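Local coordinates for YueI protein (PDB 2OHW), which is of unknown function but belongs to the DUF1694 family and folds around a small mixed beta sheet flanked by helices, at residues 26-31 / 102-107; 63-68 / 108-113. All coordinates share one frame; numbering follows the deposited sequence.

Contact 1 (26-31 / 102-107); sequences RHLFLG and TPLGIV
T102 meets the end of helix 22-28 and the turn after it through CB, OG1 and CG2. Its CB rests against the carbonyl oxygens of H27 and L28. With OG1 anti to the backbone N (chi1 174°), the hydroxyl is carried beside L28, and T102 OG1 donates to L28 O at 2.7 Å, in the carbonyl plane and on a lone pair. T102 OG1 also accepts from L104 N at 3.2 Å, an ST turn. The methyl T102 CG2 touches L30 CD2 at 3.8 Å. A valine at this place would probably leave L28 O without this donor and the turn without its side-chain acceptor. Leucine, valine and phenylalanine suit the rest, a buried region where methyls fit against the ring and one another: L104 CD1 lies 3.5 Å from F29 CD1, meeting the ring obliquely, while L30 and V107 lie alongside one another, pointing opposite ways, L30 CD1 reaching V107 CG2 at 3.8 Å. Y10 of helix 5-12 touches both L28 and F29, so the helix end is packed between that helix and the sheet. One two-way hydroxyl thus serves a carbonyl at the helix terminus and a turn amide together, in a mostly buried setting of largely apolar side chains.

Contact 2 (63-68 / 108-113); sequences HNVTLL and IAADIA
I108 packs against V65 and L67 of the neighbouring strand, where strands 65-68 and 108-110 run antiparallel within the mixed sheet, 150° between their directions. Its two branches share the work: I108 CG2, anti to the backbone N, meets V65 CG2 at 3.9 Å, while CG1 reaches L67 CD1. Apolar, branched side chains suit this buried face, which helices 53-60 and 75-87 cover through contacts with I108 and L67. A109 forms the hydrogen-bonded pair with T66: T66 N donates to A109 O at 2.9 Å, and A109 N returns a bond to T66 O at 3.0 Å with an N-H...O angle of 169°. On this other face the small A109 CB approaches L68 CD1 at 4.2 Å, and S32 also touches it. A110, back on the face of V65, offers its CB to V65 CG1; the two residues form a non-hydrogen-bonded pair, A110 CA and V65 CA 4.1 Å apart, a closeness the short alanine side chain readily allows. At D111 the pairing frays, its N giving N64 O a weak bond, and the carboxylate lies obliquely across N64, its plane 60° from the amide. I112 then sends CD1 to the edge of the H63 ring. A water donates to both side chains of the polar pair, 2.6 Å from D111 OD1 and 3.2 Å from N64 OD1.

Overall arrangement
From the N terminus, the chain passes through helix 5-12 and helix 22-28, whose end and the turn after it supply 26-31. It then runs through edge strand 37-42 and two helices to 63-68, on strand 65-70, and through helix 75-87 and strand 92-95 before reaching 102-107. That return closes contact 1 over 70 intervening residues; continuing directly into 108-113 closes contact 2 over 39. The segments alternate, so the two closures cross. Both use central strand 104-110: contact 1 ties its beginning, and the residues leading into it, to the end of helix 22-28 and the following turn, contact 2 its end to strand 65-70. They touch where V107 O probably accepts from L68 N, and L68 CD1 packs against the carbonyl oxygens of F29 and L30.

Contact 1 (26-31 / 102-107)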
ATOM      1  N   ARG A  26       1.996 -11.549  -1.200  1.00 20.42           N
ATOM      2  CA  ARG A  26       3.285 -10.878  -1.127  1.00 20.54           C
ATOM      3  C   ARG A  26       3.622 -10.180  -2.432  1.00 20.20           C
ATOM      4  O   ARG A  26       4.184  -9.083  -2.432  1.00 20.30           O
ATOM      5  CB  ARG A  26       4.393 -11.859  -0.744  1.00 20.45           C
ATOM      6  CG  ARG A  26       4.243 -12.427   0.661  1.00 22.22           C
ATOM      7  CD  ARG A  26       5.532 -13.102   1.110  1.00 23.71           C
ATOM      8  NE  ARG A  26       5.318 -13.923   2.292  1.00 25.04           N
ATOM      9  CZ  ARG A  26       5.363 -13.472   3.539  1.00 27.45           C
ATOM     10  NH1 ARG A  26       5.607 -12.187   3.789  1.00 28.20           N
ATOM     11  NH2 ARG A  26       5.154 -14.312   4.547  1.00 28.51           N
ATOM     12  N   HIS A  27       3.267 -10.812  -3.548  1.00 20.18           N
ATOM     13  CA  HIS A  27       3.523 -10.211  -4.852  1.00 20.43           C
ATOM     14  C   HIS A  27       2.676  -8.965  -5.126  1.00 19.44           C
ATOM     15  O   HIS A  27       3.093  -8.105  -5.900  1.00 20.25           O
ATOM     16  CB  HIS A  27       3.367 -11.239  -5.970  1.00 21.72           C
ATOM     17  CG  HIS A  27       4.370 -12.354  -5.906  1.00 24.94           C
ATOM     18  ND1 HIS A  27       4.028 -13.674  -6.105  1.00 28.51           N
ATOM     19  CD2 HIS A  27       5.704 -12.341  -5.670  1.00 28.78           C
ATOM     20  CE1 HIS A  27       5.109 -14.428  -5.995  1.00 29.37           C
ATOM     21  NE2 HIS A  27       6.139 -13.643  -5.728  1.00 30.03           N
ATOM     22  N   LEU A  28       1.497  -8.873  -4.506  1.00 17.32           N
ATOM     23  CA  LEU A  28       0.660  -7.669  -4.614  1.00 15.70           C
ATOM     24  C   LEU A  28       1.092  -6.575  -3.620  1.00 15.00           C
ATOM     25  O   LEU A  28       1.234  -5.400  -3.995  1.00 14.84           O
ATOM     26  CB  LEU A  28      -0.824  -8.000  -4.425  1.00 16.49           C
ATOM     27  CG  LEU A  28      -1.805  -6.808  -4.415  1.00 17.01           C
ATOM     28  CD1 LEU A  28      -1.788  -5.996  -5.692  1.00 18.13           C
ATOM     29  CD2 LEU A  28      -3.225  -7.305  -4.139  1.00 16.55           C
ATOM     30  N   PHE A  29       1.276  -6.973  -2.360  1.00 14.90           N
ATOM     31  CA  PHE A  29       1.464  -6.028  -1.262  1.00 15.02           C
ATOM     32  C   PHE A  29       2.917  -5.710  -0.899  1.00 15.90           C
ATOM     33  O   PHE A  29       3.243  -5.475   0.277  1.00 15.90           O
ATOM     34  CB  PHE A  29       0.674  -6.492  -0.032  1.00 14.98           C
ATOM     35  CG  PHE A  29      -0.822  -6.494  -0.246  1.00 13.92           C
ATOM     36  CD1 PHE A  29      -1.525  -5.291  -0.319  1.00 13.78           C
ATOM     37  CD2 PHE A  29      -1.520  -7.684  -0.354  1.00 15.42           C
ATOM     38  CE1 PHE A  29      -2.914  -5.294  -0.521  1.00 13.78           C
ATOM     39  CE2 PHE A  29      -2.903  -7.695  -0.540  1.00 14.48           C
ATOM     40  CZ  PHE A  29      -3.598  -6.501  -0.633  1.00 13.63           C
ATOM     41  N   LEU A  30       3.775  -5.683  -1.921  1.00 16.00           N
ATOM     42  CA  LEU A  30       5.182  -5.275  -1.752  1.00 16.28           C
ATOM     43  C   LEU A  30       5.901  -6.111  -0.697  1.00 16.55           C
ATOM     44  O   LEU A  30       6.750  -5.608   0.050  1.00 16.82           O
ATOM     45  CB  LEU A  30       5.281  -3.775  -1.421  1.00 16.47           C
ATOM     46  CG  LEU A  30       4.743  -2.817  -2.489  1.00 16.89           C
ATOM     47  CD1 LEU A  30       4.741  -1.371  -1.975  1.00 17.66           C
ATOM     48  CD2 LEU A  30       5.552  -2.932  -3.767  1.00 18.04           C
ATOM     49  N   GLY A  31       5.552  -7.395  -0.665  1.00 16.99           N
ATOM     50  CA  GLY A  31       6.203  -8.371   0.207  1.00 18.02           C
ATOM     51  C   GLY A  31       5.420  -8.723   1.456  1.00 19.40           C
ATOM     52  O   GLY A  31       5.762  -9.698   2.129  1.00 20.63           O
ATOM     53  N   THR A 102       3.195  -4.750  -9.687  1.00 20.76           N
ATOM     54  CA  THR A 102       2.054  -4.533  -8.819  1.00 18.48           C
ATOM     55  C   THR A 102       1.556  -3.117  -9.040  1.00 17.35           C
ATOM     56  O   THR A 102       2.354  -2.212  -9.223  1.00 17.33           O
ATOM     57  CB  THR A 102       2.395  -4.739  -7.315  1.00 18.48           C
ATOM     58  OG1 THR A 102       1.259  -4.361  -6.531  1.00 16.79           O
ATOM     59  CG2 THR A 102       3.579  -3.861  -6.864  1.00 17.97           C
ATOM     60  N   PRO A 103       0.231  -2.914  -8.992  1.00 15.98           N
ATOM     61  CA  PRO A 103      -0.296  -1.557  -9.150  1.00 15.77           C
ATOM     62  C   PRO A 103      -0.185  -0.738  -7.866  1.00 15.58           C
ATOM     63  O   PRO A 103      -0.529   0.433  -7.873  1.00 15.41           O
ATOM     64  CB  PRO A 103      -1.775  -1.809  -9.451  1.00 16.95           C
ATOM     65  CG  PRO A 103      -2.083  -3.064  -8.712  1.00 16.41           C
ATOM     66  CD  PRO A 103      -0.846  -3.907  -8.817  1.00 16.74           C
ATOM     67  N   LEU A 104       0.255  -1.353  -6.768  1.00 14.48           N
ATOM     68  CA  LEU A 104       0.339  -0.641  -5.479  1.00 14.39           C
ATOM     69  C   LEU A 104       1.619   0.171  -5.399  1.00 14.78           C
ATOM     70  O   LEU A 104       2.699  -0.330  -5.735  1.00 15.63           O
ATOM     71  CB  LEU A 104       0.200  -1.615  -4.295  1.00 14.28           C
ATOM     72  CG  LEU A 104      -1.157  -2.343  -4.323  1.00 14.57           C
ATOM     73  CD1 LEU A 104      -1.321  -3.174  -3.087  1.00 15.83           C
ATOM     74  CD2 LEU A 104      -2.336  -1.372  -4.478  1.00 16.26           C
ATOM     75  N   GLY A 105       1.498   1.411  -4.934  1.00 13.98           N
ATOM     76  CA  GLY A 105       2.623   2.340  -4.790  1.00 13.74           C
ATOM     77  C   GLY A 105       3.179   2.370  -3.382  1.00 14.11           C
ATOM     78  O   GLY A 105       4.384   2.446  -3.186  1.00 14.34           O
ATOM     79  N   ILE A 106       2.292   2.306  -2.397  1.00 14.45           N
ATOM     80  CA  ILE A 106       2.680   2.367  -0.995  1.00 14.64           C
ATOM     81  C   ILE A 106       1.832   1.359  -0.248  1.00 13.64           C
ATOM     82  O   ILE A 106       0.637   1.196  -0.562  1.00 13.78           O
ATOM     83  CB  ILE A 106       2.472   3.803  -0.430  1.00 15.51           C
ATOM     84  CG1 ILE A 106       3.712   4.650  -0.745  1.00 17.53           C
ATOM     85  CG2 ILE A 106       2.062   3.793   1.037  1.00 20.34           C
ATOM     86  CD1 ILE A 106       3.547   6.102  -0.448  1.00 21.64           C
ATOM     87  N   VAL A 107       2.462   0.636   0.677  1.00 13.04           N
ATOM     88  CA  VAL A 107       1.739  -0.255   1.591  1.00 13.35           C
ATOM     89  C   VAL A 107       2.242   0.031   2.999  1.00 14.08           C
ATOM     90  O   VAL A 107       3.449   0.025   3.234  1.00 14.57           O
ATOM     91  CB  VAL A 107       1.984  -1.746   1.256  1.00 13.67           C
ATOM     92  CG1 VAL A 107       1.359  -2.663   2.301  1.00 13.95           C
ATOM     93  CG2 VAL A 107       1.443  -2.091  -0.133  1.00 15.13           C
TER

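Contact 2 (63-68 / 108-113)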
ATOM      1  N   HIS A  63       1.347   1.403  15.457  1.00 27.75           N
ATOM      2  CA  HIS A  63       2.330   0.840  16.351  1.00 27.87           C
ATOM      3  C   HIS A  63       3.042  -0.245  15.553  1.00 26.66           C
ATOM      4  O   HIS A  63       2.390  -1.134  14.990  1.00 27.17           O
ATOM      5  CB  HIS A  63       1.639   0.289  17.608  1.00 28.61           C
ATOM      6  CG  HIS A  63       1.494  -1.201  17.636  1.00 32.23           C
ATOM      7  ND1 HIS A  63       2.329  -2.009  18.379  1.00 35.28           N
ATOM      8  CD2 HIS A  63       0.603  -2.029  17.039  1.00 34.93           C
ATOM      9  CE1 HIS A  63       1.971  -3.271  18.223  1.00 35.87           C
ATOM     10  NE2 HIS A  63       0.927  -3.313  17.414  1.00 36.15           N
ATOM     11  N   ASN A  64       4.364  -0.140  15.482  1.00 26.18           N
ATOM     12  CA  ASN A  64       5.201  -1.138  14.839  1.00 25.53           C
ATOM     13  C   ASN A  64       4.739  -1.450  13.414  1.00 24.38           C
ATOM     14  O   ASN A  64       4.459  -2.594  13.067  1.00 24.30           O
ATOM     15  CB  ASN A  64       5.301  -2.395  15.712  1.00 26.19           C
ATOM     16  CG  ASN A  64       5.934  -2.113  17.073  1.00 28.44           C
ATOM     17  OD1 ASN A  64       5.592  -2.748  18.071  1.00 32.44           O
ATOM     18  ND2 ASN A  64       6.852  -1.155  17.118  1.00 31.03           N
ATOM     19  N   VAL A  65       4.639  -0.399  12.610  1.00 22.14           N
ATOM     20  CA  VAL A  65       4.388  -0.561  11.183  1.00 20.86           C
ATOM     21  C   VAL A  65       5.604  -0.085  10.403  1.00 19.60           C
ATOM     22  O   VAL A  65       6.468   0.623  10.941  1.00 19.83           O
ATOM     23  CB  VAL A  65       3.115   0.185  10.692  1.00 20.41           C
ATOM     24  CG1 VAL A  65       1.859  -0.332  11.406  1.00 21.53           C
ATOM     25  CG2 VAL A  65       3.255   1.704  10.820  1.00 20.56           C
ATOM     26  N   THR A  66       5.653  -0.489   9.139  1.00 19.25           N
ATOM     27  CA  THR A  66       6.659  -0.017   8.198  1.00 18.51           C
ATOM     28  C   THR A  66       5.946   0.574   6.990  1.00 16.67           C
ATOM     29  O   THR A  66       4.911   0.063   6.559  1.00 15.97           O
ATOM     30  CB  THR A  66       7.575  -1.165   7.751  1.00 19.29           C
ATOM     31  OG1 THR A  66       8.163  -1.786   8.909  1.00 21.56           O
ATOM     32  CG2 THR A  66       8.695  -0.678   6.826  1.00 19.90           C
ATOM     33  N   LEU A  67       6.519   1.637   6.445  1.00 15.41           N
ATOM     34  CA  LEU A  67       6.079   2.176   5.171  1.00 14.92           C
ATOM     35  C   LEU A  67       6.854   1.504   4.021  1.00 14.45           C
ATOM     36  O   LEU A  67       8.065   1.711   3.866  1.00 15.03           O
ATOM     37  CB  LEU A  67       6.279   3.697   5.168  1.00 15.09           C
ATOM     38  CG  LEU A  67       6.042   4.391   3.831  1.00 15.90           C
ATOM     39  CD1 LEU A  67       4.584   4.267   3.450  1.00 19.04           C
ATOM     40  CD2 LEU A  67       6.473   5.858   3.893  1.00 15.91           C
ATOM     41  N   LEU A  68       6.158   0.684   3.235  1.00 13.69           N
ATOM     42  CA  LEU A  68       6.736   0.009   2.074  1.00 13.96           C
ATOM     43  C   LEU A  68       6.420   0.842   0.827  1.00 14.34           C
ATOM     44  O   LEU A  68       5.261   1.251   0.631  1.00 14.63           O
ATOM     45  CB  LEU A  68       6.134  -1.384   1.911  1.00 13.81           C
ATOM     46  CG  LEU A  68       6.266  -2.346   3.110  1.00 14.49           C
ATOM     47  CD1 LEU A  68       5.605  -3.683   2.799  1.00 16.24           C
ATOM     48  CD2 LEU A  68       7.735  -2.558   3.466  1.00 17.09           C
ATOM     49  N   ILE A 108       1.323   0.308   3.918  1.00 13.97           N
ATOM     50  CA  ILE A 108       1.656   0.406   5.331  1.00 14.80           C
ATOM     51  C   ILE A 108       1.349  -0.950   5.932  1.00 14.82           C
ATOM     52  O   ILE A 108       0.197  -1.395   5.899  1.00 14.76           O
ATOM     53  CB  ILE A 108       0.873   1.529   6.040  1.00 14.61           C
ATOM     54  CG1 ILE A 108       1.198   2.880   5.385  1.00 15.13           C
ATOM     55  CG2 ILE A 108       1.203   1.562   7.553  1.00 16.01           C
ATOM     56  CD1 ILE A 108       0.316   4.064   5.798  1.00 16.92           C
ATOM     57  N   ALA A 109       2.377  -1.623   6.437  1.00 15.71           N
ATOM     58  CA  ALA A 109       2.235  -2.994   6.942  1.00 17.13           C
ATOM     59  C   ALA A 109       2.656  -3.067   8.392  1.00 17.60           C
ATOM     60  O   ALA A 109       3.709  -2.546   8.768  1.00 17.42           O
ATOM     61  CB  ALA A 109       3.074  -3.953   6.108  1.00 17.91           C
ATOM     62  N   ALA A 110       1.840  -3.736   9.193  1.00 18.40           N
ATOM     63  CA  ALA A 110       2.168  -4.004  10.592  1.00 19.46           C
ATOM     64  C   ALA A 110       3.113  -5.196  10.713  1.00 21.04           C
ATOM     65  O   ALA A 110       3.253  -6.007   9.789  1.00 21.04           O
ATOM     66  CB  ALA A 110       0.898  -4.245  11.393  1.00 20.02           C
ATOM     67  N   ASP A 111       3.762  -5.321  11.867  1.00 22.85           N
ATOM     68  CA  ASP A 111       4.702  -6.433  12.051  1.00 24.29           C
ATOM     69  C   ASP A 111       3.993  -7.703  12.538  1.00 25.08           C
ATOM     70  O   ASP A 111       4.618  -8.769  12.643  1.00 26.17           O
ATOM     71  CB  ASP A 111       5.861  -6.033  12.978  1.00 25.73           C
ATOM     72  CG  ASP A 111       5.411  -5.759  14.391  1.00 27.58           C
ATOM     73  OD1 ASP A 111       4.216  -5.488  14.597  1.00 32.15           O
ATOM     74  OD2 ASP A 111       6.263  -5.811  15.311  1.00 33.04           O
ATOM     75  N   ILE A 112       2.694  -7.578  12.819  1.00 24.70           N
ATOM     76  CA  ILE A 112       1.832  -8.705  13.190  1.00 24.62           C
ATOM     77  C   ILE A 112       0.498  -8.650  12.437  1.00 24.23           C
ATOM     78  O   ILE A 112       0.185  -7.658  11.779  1.00 23.29           O
ATOM     79  CB  ILE A 112       1.546  -8.707  14.708  1.00 24.41           C
ATOM     80  CG1 ILE A 112       0.776  -7.441  15.112  1.00 24.24           C
ATOM     81  CG2 ILE A 112       2.852  -8.854  15.497  1.00 24.45           C
ATOM     82  CD1 ILE A 112       0.343  -7.394  16.586  1.00 26.11           C
ATOM     83  N   ALA A 113      -0.286  -9.719  12.547  1.00 24.41           N
ATOM     84  CA  ALA A 113      -1.596  -9.791  11.914  1.00 24.50           C
ATOM     85  C   ALA A 113      -2.553  -8.804  12.564  1.00 24.69           C
ATOM     86  O   ALA A 113      -2.773  -8.853  13.778  1.00 25.83           O
ATOM     87  CB  ALA A 113      -2.142 -11.215  12.001  1.00 25.01           C
TER
HETATM   88  O   HOH W   1       3.940  -5.292  17.149  1.00 48.23           O